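PDB 6OYC: glycosylation Associate Protein 1 from Streptococcus agalactiae serotype V, which probably takes part, in a complex with Gap2 and Gap3, in the glycosylation and export of surface proteins through the accessory Sec system. Local coordinates for residues A[133-138]-A[143-148]; A[156-159]-A[164-167]; A[111-114]-A[119-122]; A[91-96]-A[123-128]. All coordinates share one frame; numbering follows the deposited sequence.

Contact 1 (A[133-138]-A[143-148])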
loop_
_atom_site.group_PDB
_atom_site.type_symbol
_atom_site.label_atom_id
_atom_site.label_comp_id
_atom_site.label_asym_id
_atom_site.label_seq_id
_atom_site.Cartn_x
_atom_site.Cartn_y
_atom_site.Cartn_z
ATOM N N HIS A 133 -6.804 -5.301 -17.011
ATOM C CA HIS A 133 -7.607 -4.531 -17.946
ATOM C C HIS A 133 -7.017 -4.605 -19.347
ATOM O O HIS A 133 -5.832 -4.898 -19.536
ATOM C CB HIS A 133 -7.788 -3.070 -17.486
ATOM C CG HIS A 133 -6.525 -2.262 -17.435
ATOM N ND1 HIS A 133 -5.747 -2.155 -16.297
ATOM C CD2 HIS A 133 -5.955 -1.447 -18.354
ATOM C CE1 HIS A 133 -4.737 -1.338 -16.530
ATOM N NE2 HIS A 133 -4.844 -0.888 -17.769
ATOM N N ILE A 134 -7.885 -4.361 -20.331
ATOM C CA ILE A 134 -7.477 -4.202 -21.719
ATOM C C ILE A 134 -7.913 -2.823 -22.213
ATOM O O ILE A 134 -9.107 -2.479 -22.154
ATOM C CB ILE A 134 -8.060 -5.303 -22.612
ATOM C CG1 ILE A 134 -7.561 -6.678 -22.171
ATOM C CG2 ILE A 134 -7.747 -5.009 -24.058
ATOM C CD1 ILE A 134 -8.404 -7.798 -22.721
ATOM N N ASP A 135 -6.943 -2.039 -22.707
ATOM C CA ASP A 135 -7.241 -0.804 -23.422
ATOM C C ASP A 135 -7.516 -1.163 -24.872
ATOM O O ASP A 135 -6.649 -1.721 -25.550
ATOM C CB ASP A 135 -6.086 0.189 -23.338
ATOM C CG ASP A 135 -5.886 0.748 -21.934
ATOM O OD1 ASP A 135 -6.779 0.585 -21.063
ATOM O OD2 ASP A 135 -4.809 1.345 -21.706
ATOM N N TYR A 136 -8.720 -0.870 -25.339
ATOM C CA TYR A 136 -9.150 -1.258 -26.672
ATOM C C TYR A 136 -9.198 -0.008 -27.539
ATOM O O TYR A 136 -9.722 1.028 -27.116
ATOM C CB TYR A 136 -10.506 -1.960 -26.614
ATOM C CG TYR A 136 -10.756 -2.868 -27.782
ATOM C CD1 TYR A 136 -11.264 -2.372 -28.978
ATOM C CD2 TYR A 136 -10.493 -4.226 -27.693
ATOM C CE1 TYR A 136 -11.490 -3.204 -30.051
ATOM C CE2 TYR A 136 -10.731 -5.073 -28.758
ATOM C CZ TYR A 136 -11.224 -4.563 -29.934
ATOM O OH TYR A 136 -11.455 -5.415 -30.991
ATOM N N PHE A 137 -8.624 -0.101 -28.731
ATOM C CA PHE A 137 -8.327 1.065 -29.545
ATOM C C PHE A 137 -9.121 1.009 -30.830
ATOM O O PHE A 137 -9.451 -0.070 -31.321
ATOM C CB PHE A 137 -6.830 1.155 -29.912
ATOM C CG PHE A 137 -5.967 1.591 -28.783
ATOM C CD1 PHE A 137 -5.627 0.692 -27.778
ATOM C CD2 PHE A 137 -5.496 2.897 -28.721
ATOM C CE1 PHE A 137 -4.836 1.089 -26.728
ATOM C CE2 PHE A 137 -4.705 3.306 -27.665
ATOM C CZ PHE A 137 -4.383 2.402 -26.655
ATOM N N ALA A 138 -9.395 2.192 -31.374
ATOM C CA ALA A 138 -9.847 2.346 -32.746
ATOM C C ALA A 138 -9.138 3.559 -33.318
ATOM O O ALA A 138 -9.011 4.583 -32.635
ATOM C CB ALA A 138 -11.364 2.501 -32.840
ATOM N N ALA A 143 -10.580 3.654 -27.209
ATOM C CA ALA A 143 -12.025 3.750 -27.331
ATOM C C ALA A 143 -12.739 3.248 -26.092
ATOM O O ALA A 143 -13.711 3.876 -25.640
ATOM C CB ALA A 143 -12.513 2.965 -28.549
ATOM N N LYS A 144 -12.255 2.155 -25.506
ATOM C CA LYS A 144 -12.835 1.654 -24.271
ATOM C C LYS A 144 -11.775 0.876 -23.504
ATOM O O LYS A 144 -10.782 0.407 -24.070
ATOM C CB LYS A 144 -14.079 0.798 -24.544
ATOM C CG LYS A 144 -13.974 -0.118 -25.748
ATOM C CD LYS A 144 -15.329 -0.648 -26.156
ATOM C CE LYS A 144 -15.264 -1.406 -27.485
ATOM N NZ LYS A 144 -16.623 -1.586 -28.088
ATOM N N LYS A 145 -11.986 0.776 -22.193
ATOM C CA LYS A 145 -11.126 0.015 -21.298
ATOM C C LYS A 145 -11.979 -1.059 -20.645
ATOM O O LYS A 145 -12.982 -0.747 -19.996
ATOM C CB LYS A 145 -10.471 0.920 -20.242
ATOM C CG LYS A 145 -9.499 0.190 -19.323
ATOM C CD LYS A 145 -9.138 1.000 -18.062
ATOM C CE LYS A 145 -8.434 2.311 -18.384
ATOM N NZ LYS A 145 -7.018 2.093 -18.862
ATOM N N TYR A 146 -11.602 -2.320 -20.850
ATOM C CA TYR A 146 -12.241 -3.457 -20.200
ATOM C C TYR A 146 -11.584 -3.679 -18.846
ATOM O O TYR A 146 -10.381 -3.922 -18.793
ATOM C CB TYR A 146 -12.084 -4.716 -21.041
ATOM C CG TYR A 146 -12.867 -4.745 -22.331
ATOM C CD1 TYR A 146 -12.345 -4.189 -23.497
ATOM C CD2 TYR A 146 -14.108 -5.372 -22.400
ATOM C CE1 TYR A 146 -13.048 -4.235 -24.688
ATOM C CE2 TYR A 146 -14.826 -5.417 -23.585
ATOM C CZ TYR A 146 -14.296 -4.847 -24.723
ATOM O OH TYR A 146 -14.992 -4.893 -25.905
ATOM N N LEU A 147 -12.358 -3.592 -17.759
ATOM C CA LEU A 147 -11.855 -3.822 -16.399
ATOM C C LEU A 147 -12.307 -5.198 -15.939
ATOM O O LEU A 147 -13.514 -5.454 -15.840
ATOM C CB LEU A 147 -12.382 -2.809 -15.386
ATOM C CG LEU A 147 -11.838 -1.407 -15.179
ATOM C CD1 LEU A 147 -10.340 -1.447 -14.845
ATOM C CD2 LEU A 147 -12.151 -0.542 -16.415
ATOM N N PHE A 148 -11.357 -6.058 -15.622
ATOM C CA PHE A 148 -11.668 -7.411 -15.198
ATOM C C PHE A 148 -11.547 -7.515 -13.688
ATOM O O PHE A 148 -10.593 -6.995 -13.101
ATOM C CB PHE A 148 -10.746 -8.416 -15.891
ATOM C CG PHE A 148 -10.952 -8.470 -17.377
ATOM C CD1 PHE A 148 -11.908 -9.328 -17.926
ATOM C CD2 PHE A 148 -10.215 -7.645 -18.230
ATOM C CE1 PHE A 148 -12.110 -9.379 -19.289
ATOM C CE2 PHE A 148 -10.424 -7.687 -19.605
ATOM C CZ PHE A 148 -11.370 -8.555 -20.133
#
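Tyr136 and Tyr146 stand side by side on one face of an antiparallel hairpin and point the same way. Tyr136 CB meets the edge of the Tyr146 ring, near its plane, at 3.9 Å from CE1. Tyr136 CG lies anti to its backbone N (chi1 -156°), which carries the ring out beside its neighbour. Further along the same face, Ile134 sends its CD1 methyl to CE2 of Phe148, 3.7 Å away.

His133 lies on the other face. Its CB sits close to Tyr146 O, and its ring crosses Lys145 at a slant, with CD2 3.7 Å from NZ. The Lys145 chain bends at chi3 and chi4 and turns its NZ toward Asp135. Lys145 NZ forms a salt bridge of 2.7 Å with Asp135 OD1, which it meets on the syn side. This face joins the charged pair to an apolar contact of Leu147 CD1 with His133 CB.

The backbone holds the pairing. Ile134 and Tyr146 exchange two bonds. Ala143 and Lys144 both face Tyr136 in a classic beta bulge, and Tyr136 O accepts from Ala143 N (2.8 Å) and Lys144 N (3.2 Å).

Strand 118-125 bonds to the other edge of 131-138, and strand 154-161 to the other edge of 141-148. The hairpin is thus an inner part of the large antiparallel sheet, with Leu96 and Ile91 of a loop touching Ile134 and Phe148.

Contact 2 (A[156-159]-A[164-167]); sequences SILY and GEAY
A classic beta bulge in the hairpin of strands 154-161 and 164-171 sets both Ala166 and Tyr167 against Tyr159. Tyr159 O accepts from Ala166 N at 2.9 Å, and a weak bond of 3.5 Å reaches it from Tyr167 N. In return Tyr159 N donates to Tyr167 O at 2.8 Å, almost in line with the carbonyl.

The two tyrosine rings meet obliquely on one face of the sheet. Their planes are 33° apart and their centroids 5.2 Å. Tyr159 CB lies over the face of the Tyr167 ring in a CH-pi contact. Closest is the pair Tyr159 CD1 and Tyr167 CE1 at 3.3 Å, which is tight. Tyr167 CG stands between its backbone N and carbonyl carbon (chi1 54°), and this swings the ring across Tyr159. The Tyr159 ring has Tyr167 OH over one face and Ile157 CG2 over the opposite one.

On the other side of the sheet Leu158 and Glu165 cross at a slant, with Leu158 CD1 3.6 Å from Glu165 OE2. Arg180 adds a cation-pi contact to Tyr167. Segments 156-159 and 164-167 run at 128° to each other. An extra residue and such a local twist are typical of a bulged antiparallel hairpin.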
loop_
_atom_site.group_PDB
_atom_site.type_symbol
_atom_site.label_atom_id
_atom_site.label_comp_id
_atom_site.label_asym_id
_atom_site.label_seq_id
_atom_site.Cartn_x
_atom_site.Cartn_y
_atom_site.Cartn_z
ATOM N N SER A 156 -16.454 -4.066 -15.586
ATOM C CA SER A 156 -16.946 -2.800 -16.103
ATOM C C SER A 156 -16.232 -2.453 -17.409
ATOM O O SER A 156 -15.187 -3.018 -17.738
ATOM C CB SER A 156 -16.785 -1.684 -15.053
ATOM O OG SER A 156 -15.431 -1.267 -14.900
ATOM N N ILE A 157 -16.823 -1.511 -18.157
ATOM C CA ILE A 157 -16.220 -0.954 -19.370
ATOM C C ILE A 157 -16.227 0.557 -19.254
ATOM O O ILE A 157 -17.276 1.157 -19.000
ATOM C CB ILE A 157 -16.963 -1.349 -20.659
ATOM C CG1 ILE A 157 -17.087 -2.855 -20.808
ATOM C CG2 ILE A 157 -16.258 -0.781 -21.869
ATOM C CD1 ILE A 157 -18.084 -3.219 -21.878
ATOM N N LEU A 158 -15.071 1.169 -19.471
ATOM C CA LEU A 158 -14.926 2.618 -19.450
ATOM C C LEU A 158 -14.867 3.088 -20.901
ATOM O O LEU A 158 -13.926 2.750 -21.624
ATOM C CB LEU A 158 -13.666 3.017 -18.670
ATOM C CG LEU A 158 -13.648 4.420 -18.050
ATOM C CD1 LEU A 158 -12.498 4.623 -17.053
ATOM C CD2 LEU A 158 -13.609 5.488 -19.151
ATOM N N TYR A 159 -15.862 3.859 -21.330
ATOM C CA TYR A 159 -15.916 4.328 -22.711
ATOM C C TYR A 159 -15.317 5.716 -22.838
ATOM O O TYR A 159 -15.431 6.549 -21.935
ATOM C CB TYR A 159 -17.354 4.361 -23.233
ATOM C CG TYR A 159 -17.961 2.995 -23.403
ATOM C CD1 TYR A 159 -18.590 2.374 -22.339
ATOM C CD2 TYR A 159 -17.883 2.316 -24.626
ATOM C CE1 TYR A 159 -19.145 1.128 -22.479
ATOM C CE2 TYR A 159 -18.449 1.056 -24.782
ATOM C CZ TYR A 159 -19.071 0.471 -23.698
ATOM O OH TYR A 159 -19.632 -0.767 -23.811
ATOM N N GLY A 164 -12.024 12.703 -23.983
ATOM C CA GLY A 164 -11.519 11.800 -22.962
ATOM C C GLY A 164 -12.529 10.803 -22.423
ATOM O O GLY A 164 -13.356 10.246 -23.163
ATOM N N GLU A 165 -12.451 10.567 -21.114
ATOM C CA GLU A 165 -13.419 9.709 -20.443
ATOM C C GLU A 165 -14.835 10.224 -20.665
ATOM O O GLU A 165 -15.105 11.424 -20.559
ATOM C CB GLU A 165 -13.098 9.630 -18.952
ATOM C CG GLU A 165 -11.747 8.954 -18.689
ATOM C CD GLU A 165 -11.444 8.775 -17.216
ATOM O OE1 GLU A 165 -11.894 9.610 -16.405
ATOM O OE2 GLU A 165 -10.751 7.802 -16.864
ATOM N N ALA A 166 -15.733 9.312 -21.018
ATOM C CA ALA A 166 -17.132 9.641 -21.215
ATOM C C ALA A 166 -18.002 9.060 -20.102
ATOM O O ALA A 166 -18.606 9.819 -19.347
ATOM C CB ALA A 166 -17.571 9.157 -22.602
ATOM N N TYR A 167 -18.042 7.733 -19.946
ATOM C CA TYR A 167 -18.824 7.092 -18.890
ATOM C C TYR A 167 -18.348 5.652 -18.696
ATOM O O TYR A 167 -17.661 5.075 -19.544
ATOM C CB TYR A 167 -20.326 7.107 -19.210
ATOM C CG TYR A 167 -20.645 6.502 -20.567
ATOM C CD1 TYR A 167 -20.790 5.129 -20.729
ATOM C CD2 TYR A 167 -20.779 7.300 -21.685
ATOM C CE1 TYR A 167 -21.066 4.581 -21.956
ATOM C CE2 TYR A 167 -21.052 6.752 -22.927
ATOM C CZ TYR A 167 -21.194 5.403 -23.054
ATOM O OH TYR A 167 -21.468 4.873 -24.290
#

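Contact 3 (A[111-114]-A[119-122]); sequences VLVK and LIAK
Val113 O is gripped by two backbone donors, Ile120 N at 2.7 Å and Ala121 N at 3.0 Å. Both lie in the carbonyl plane. This is a classic beta bulge, in the hairpin of strands 111-115 and 118-125. Ile120 is the extra residue, and the register shifts by one between Val113 and Lys114. Val113 N closes the ring of bonds by donating to Ala121 O at 2.9 Å.

The face that carries Val113 and Ala121 is apolar. Val113 CB lies 4.0 Å from Ala121 CB. Val113 CG1, anti to its backbone N (chi1 -178°), reaches CB of Ile120 at 4.0 Å. Trp98, from a loop, touches Val113 and Ala121 there.

The other face mixes leucines and lysines. Leu112 and Lys122 run side by side and point the same way, with CG and CD of the lysine against CD2 of the leucine. Leu112 also meets Leu119, with the two chains at a slant.

Strand 103-106 bonds to the far edge of 111-115, and strand 131-138 to that of 118-125. Glu140 OE1 takes a hydrogen bond from Leu119 N. On the leucine face, the CD2 methyl of Leu112 sits 3.7 Å from Lys122 CG and 4.1 Å from Leu119 CD1.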
loop_
_atom_site.group_PDB
_atom_site.type_symbol
_atom_site.label_atom_id
_atom_site.label_comp_id
_atom_site.label_asym_id
_atom_site.label_seq_id
_atom_site.Cartn_x
_atom_site.Cartn_y
_atom_site.Cartn_z
ATOM N N VAL A 111 1.412 -6.699 -23.397
ATOM C CA VAL A 111 1.241 -7.320 -24.710
ATOM C C VAL A 111 0.501 -6.349 -25.621
ATOM O O VAL A 111 -0.506 -5.754 -25.222
ATOM C CB VAL A 111 0.499 -8.669 -24.618
ATOM C CG1 VAL A 111 0.233 -9.192 -25.999
ATOM C CG2 VAL A 111 1.337 -9.701 -23.852
ATOM N N LEU A 112 1.019 -6.167 -26.832
ATOM C CA LEU A 112 0.329 -5.423 -27.877
ATOM C C LEU A 112 -0.448 -6.376 -28.783
ATOM O O LEU A 112 0.114 -7.354 -29.296
ATOM C CB LEU A 112 1.321 -4.608 -28.702
ATOM C CG LEU A 112 2.063 -3.591 -27.835
ATOM C CD1 LEU A 112 3.256 -2.981 -28.598
ATOM C CD2 LEU A 112 1.084 -2.507 -27.339
ATOM N N VAL A 113 -1.739 -6.092 -28.961
ATOM C CA VAL A 113 -2.587 -6.772 -29.932
ATOM C C VAL A 113 -2.740 -5.846 -31.135
ATOM O O VAL A 113 -3.340 -4.767 -31.025
ATOM C CB VAL A 113 -3.951 -7.122 -29.340
ATOM C CG1 VAL A 113 -4.805 -7.872 -30.375
ATOM C CG2 VAL A 113 -3.768 -7.925 -28.076
ATOM N N LYS A 114 -2.204 -6.271 -32.281
ATOM C CA LYS A 114 -2.221 -5.502 -33.518
ATOM C C LYS A 114 -2.820 -6.341 -34.633
ATOM O O LYS A 114 -2.854 -7.574 -34.564
ATOM C CB LYS A 114 -0.813 -5.033 -33.942
ATOM C CG LYS A 114 -0.116 -4.068 -32.944
ATOM C CD LYS A 114 1.050 -3.272 -33.566
ATOM C CE LYS A 114 1.856 -2.555 -32.467
ATOM N NZ LYS A 114 2.552 -1.280 -32.863
ATOM N N LEU A 119 -2.882 -0.889 -34.163
ATOM C CA LEU A 119 -3.073 -1.203 -32.753
ATOM C C LEU A 119 -4.537 -1.551 -32.489
ATOM O O LEU A 119 -5.434 -0.758 -32.793
ATOM C CB LEU A 119 -2.646 -0.023 -31.879
ATOM C CG LEU A 119 -2.698 -0.283 -30.365
ATOM C CD1 LEU A 119 -1.879 -1.528 -29.958
ATOM C CD2 LEU A 119 -2.222 0.933 -29.586
ATOM N N ILE A 120 -4.783 -2.738 -31.943
ATOM C CA ILE A 120 -6.109 -3.099 -31.456
ATOM C C ILE A 120 -6.220 -2.930 -29.945
ATOM O O ILE A 120 -7.224 -2.425 -29.452
ATOM C CB ILE A 120 -6.470 -4.540 -31.869
ATOM C CG1 ILE A 120 -6.321 -4.722 -33.378
ATOM C CG2 ILE A 120 -7.877 -4.862 -31.421
ATOM C CD1 ILE A 120 -7.060 -3.688 -34.151
ATOM N N ALA A 121 -5.213 -3.351 -29.182
ATOM C CA ALA A 121 -5.378 -3.356 -27.738
ATOM C C ALA A 121 -4.026 -3.418 -27.053
ATOM O O ALA A 121 -3.030 -3.858 -27.634
ATOM C CB ALA A 121 -6.250 -4.526 -27.273
ATOM N N LYS A 122 -4.016 -2.958 -25.799
ATOM C CA LYS A 122 -2.897 -3.140 -24.887
ATOM C C LYS A 122 -3.390 -3.944 -23.697
ATOM O O LYS A 122 -4.408 -3.606 -23.096
ATOM C CB LYS A 122 -2.321 -1.813 -24.435
ATOM C CG LYS A 122 -1.831 -0.968 -25.552
ATOM C CD LYS A 122 -0.983 0.197 -25.047
ATOM C CE LYS A 122 -0.685 1.181 -26.191
ATOM N NZ LYS A 122 0.483 2.110 -25.925
#

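Contact 4 (A[91-96]-A[123-128]); sequences IDFRQL and VQFGEE
Phe93 turns one face of its ring to strand 118-125, and Val123 and Phe125 both meet it on that face. Val123 puts its CG1 methyl over the ring in a CH-pi contact, 4.1 Å from the centroid and 20° off the normal. CG1 is displaced toward the rim on the CG side. The second methyl, CG2, reaches Phe93 CD2 at 3.8 Å, so both branches of the valine touch the ring.

Phe125 comes at roughly a right angle. Its edge is directed to the face of Phe93 in an offset edge-to-face pair. The planes are 73° apart and the centroids 5.8 Å. The leading atom is Phe125 CZ, 3.9 Å from Phe93 CE1, and that CE1 lies near the plane of the Phe125 ring. Phe93 CG stands between its backbone N and carbonyl carbon (chi1 83°), which places the ring against the strand.

The 91-96 segment is a loop with a short 3-10 segment at 93-94. An Asx turn shapes it: Asp92 OD1 accepts from Arg94 N at 2.9 Å, with the donor above the carboxylate plane. Gln95 N also bonds to Asp92 O, at 2.9 Å. The turn presents Phe93 to the antiparallel sheet.

No hydrogen bond crosses between the two segments, and the join is wholly apolar. Phe104 makes another edge-to-face pair with Phe93, and Val111 packs on all three residues of the contact. Trp98 NE1 donates to Phe93 O. On the face of the Phe93 ring opposite Val123, CG of Arg94 sits 3.7 Å above the plane, toward the rim.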
loop_
_atom_site.group_PDB
_atom_site.type_symbol
_atom_site.label_atom_id
_atom_site.label_comp_id
_atom_site.label_asym_id
_atom_site.label_seq_id
_atom_site.Cartn_x
_atom_site.Cartn_y
_atom_site.Cartn_z
ATOM N N ILE A 91 -8.771 -15.999 -16.629
ATOM C CA ILE A 91 -8.887 -15.511 -17.997
ATOM C C ILE A 91 -7.524 -15.532 -18.681
ATOM O O ILE A 91 -6.570 -14.907 -18.209
ATOM C CB ILE A 91 -9.483 -14.100 -18.037
ATOM C CG1 ILE A 91 -10.857 -14.068 -17.370
ATOM C CG2 ILE A 91 -9.559 -13.627 -19.495
ATOM C CD1 ILE A 91 -11.377 -12.668 -17.174
ATOM N N ASP A 92 -7.447 -16.227 -19.814
ATOM C CA ASP A 92 -6.301 -16.173 -20.720
ATOM C C ASP A 92 -6.668 -15.238 -21.864
ATOM O O ASP A 92 -7.496 -15.588 -22.719
ATOM C CB ASP A 92 -5.969 -17.568 -21.244
ATOM C CG ASP A 92 -4.813 -17.579 -22.248
ATOM O OD1 ASP A 92 -4.275 -16.507 -22.646
ATOM O OD2 ASP A 92 -4.438 -18.706 -22.632
ATOM N N PHE A 93 -6.056 -14.052 -21.882
ATOM C CA PHE A 93 -6.437 -13.054 -22.873
ATOM C C PHE A 93 -6.254 -13.561 -24.303
ATOM O O PHE A 93 -6.890 -13.036 -25.224
ATOM C CB PHE A 93 -5.629 -11.775 -22.660
ATOM C CG PHE A 93 -4.265 -11.829 -23.288
ATOM C CD1 PHE A 93 -3.199 -12.422 -22.617
ATOM C CD2 PHE A 93 -4.055 -11.337 -24.574
ATOM C CE1 PHE A 93 -1.933 -12.499 -23.214
ATOM C CE2 PHE A 93 -2.792 -11.412 -25.166
ATOM C CZ PHE A 93 -1.739 -11.989 -24.474
ATOM N N ARG A 94 -5.386 -14.558 -24.516
ATOM C CA ARG A 94 -5.163 -15.078 -25.860
ATOM C C ARG A 94 -6.397 -15.781 -26.425
ATOM O O ARG A 94 -6.485 -15.987 -27.641
ATOM C CB ARG A 94 -3.965 -16.047 -25.862
ATOM C CG ARG A 94 -2.612 -15.394 -25.657
ATOM C CD ARG A 94 -1.511 -16.432 -25.564
ATOM N NE ARG A 94 -1.215 -17.021 -26.871
ATOM C CZ ARG A 94 -0.315 -16.557 -27.747
ATOM N NH1 ARG A 94 0.438 -15.477 -27.484
ATOM N NH2 ARG A 94 -0.169 -17.196 -28.899
ATOM N N GLN A 95 -7.347 -16.158 -25.577
ATOM C CA GLN A 95 -8.534 -16.879 -26.018
ATOM C C GLN A 95 -9.777 -16.002 -26.130
ATOM O O GLN A 95 -10.884 -16.534 -26.286
ATOM C CB GLN A 95 -8.787 -18.057 -25.077
ATOM C CG GLN A 95 -7.560 -18.940 -25.017
ATOM C CD GLN A 95 -7.847 -20.340 -24.580
ATOM O OE1 GLN A 95 -8.855 -20.940 -24.969
ATOM N NE2 GLN A 95 -6.961 -20.881 -23.752
ATOM N N LEU A 96 -9.629 -14.678 -26.073
ATOM C CA LEU A 96 -10.761 -13.782 -26.253
ATOM C C LEU A 96 -11.128 -13.674 -27.736
ATOM O O LEU A 96 -10.375 -14.091 -28.637
ATOM C CB LEU A 96 -10.448 -12.400 -25.695
ATOM C CG LEU A 96 -10.086 -12.441 -24.211
ATOM C CD1 LEU A 96 -9.714 -11.075 -23.681
ATOM C CD2 LEU A 96 -11.251 -13.024 -23.438
ATOM N N VAL A 123 -2.686 -5.020 -23.377
ATOM C CA VAL A 123 -3.113 -5.959 -22.354
ATOM C C VAL A 123 -2.256 -5.730 -21.125
ATOM O O VAL A 123 -1.028 -5.701 -21.229
ATOM C CB VAL A 123 -3.000 -7.404 -22.860
ATOM C CG1 VAL A 123 -3.381 -8.380 -21.764
ATOM C CG2 VAL A 123 -3.876 -7.580 -24.111
ATOM N N GLN A 124 -2.895 -5.558 -19.968
ATOM C CA GLN A 124 -2.191 -5.229 -18.734
ATOM C C GLN A 124 -2.398 -6.326 -17.706
ATOM O O GLN A 124 -3.495 -6.895 -17.596
ATOM C CB GLN A 124 -2.650 -3.889 -18.162
ATOM C CG GLN A 124 -2.130 -2.681 -18.971
ATOM C CD GLN A 124 -0.751 -2.243 -18.528
ATOM O OE1 GLN A 124 -0.125 -2.897 -17.681
ATOM N NE2 GLN A 124 -0.270 -1.120 -19.077
ATOM N N PHE A 125 -1.335 -6.608 -16.946
ATOM C CA PHE A 125 -1.340 -7.676 -15.959
ATOM C C PHE A 125 -1.112 -7.113 -14.561
ATOM O O PHE A 125 -0.408 -6.117 -14.379
ATOM C CB PHE A 125 -0.285 -8.742 -16.301
ATOM C CG PHE A 125 -0.434 -9.295 -17.691
ATOM C CD1 PHE A 125 0.179 -8.672 -18.776
ATOM C CD2 PHE A 125 -1.237 -10.390 -17.926
ATOM C CE1 PHE A 125 0.018 -9.161 -20.071
ATOM C CE2 PHE A 125 -1.390 -10.891 -19.204
ATOM C CZ PHE A 125 -0.758 -10.269 -20.279
ATOM N N GLY A 126 -1.739 -7.752 -13.575
ATOM C CA GLY A 126 -1.608 -7.336 -12.200
ATOM C C GLY A 126 -0.295 -7.769 -11.562
ATOM O O GLY A 126 0.542 -8.460 -12.151
ATOM N N GLU A 127 -0.138 -7.347 -10.306
ATOM C CA GLU A 127 0.999 -7.770 -9.506
ATOM C C GLU A 127 1.078 -9.292 -9.429
ATOM O O GLU A 127 2.170 -9.867 -9.466
ATOM C CB GLU A 127 0.900 -7.156 -8.106
ATOM C CG GLU A 127 2.167 -7.285 -7.267
ATOM C CD GLU A 127 2.017 -6.653 -5.886
ATOM O OE1 GLU A 127 1.424 -5.552 -5.803
ATOM O OE2 GLU A 127 2.497 -7.251 -4.889
ATOM N N GLU A 128 -0.068 -9.958 -9.320
ATOM C CA GLU A 128 -0.105 -11.412 -9.246
ATOM C C GLU A 128 -0.199 -12.039 -10.631
ATOM O O GLU A 128 -0.374 -13.254 -10.738
ATOM C CB GLU A 128 -1.278 -11.884 -8.356
ATOM C CG GLU A 128 -1.089 -11.648 -6.834
ATOM C CD GLU A 128 -1.283 -10.189 -6.411
ATOM O OE1 GLU A 128 -2.037 -9.461 -7.088
ATOM O OE2 GLU A 128 -0.682 -9.773 -5.401
#

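In the fold
Contacts 1, 2 and 3 are three hairpins of one antiparallel sheet, and each carries a classic bulge. Contact 1 lies between the others and bonds to both through backbone, whereas contacts 2 and 3 do not touch. All three are partly buried, and their faces differ: contact 1 has a salt bridge, contact 2 a tyrosine pair, contact 3 leucines beside lysines. Contact 4 is buried and purely apolar. It lays a loop on the sheet, shares strand 118-125 with contact 3, and meets contact 1 through Leu96, Ile91 and a probable backbone bond from Gln124 to His133. Val111 and Val113 of contact 3 pack onto Phe93, Val123 and Phe125 of contact 4, so the apolar face continues.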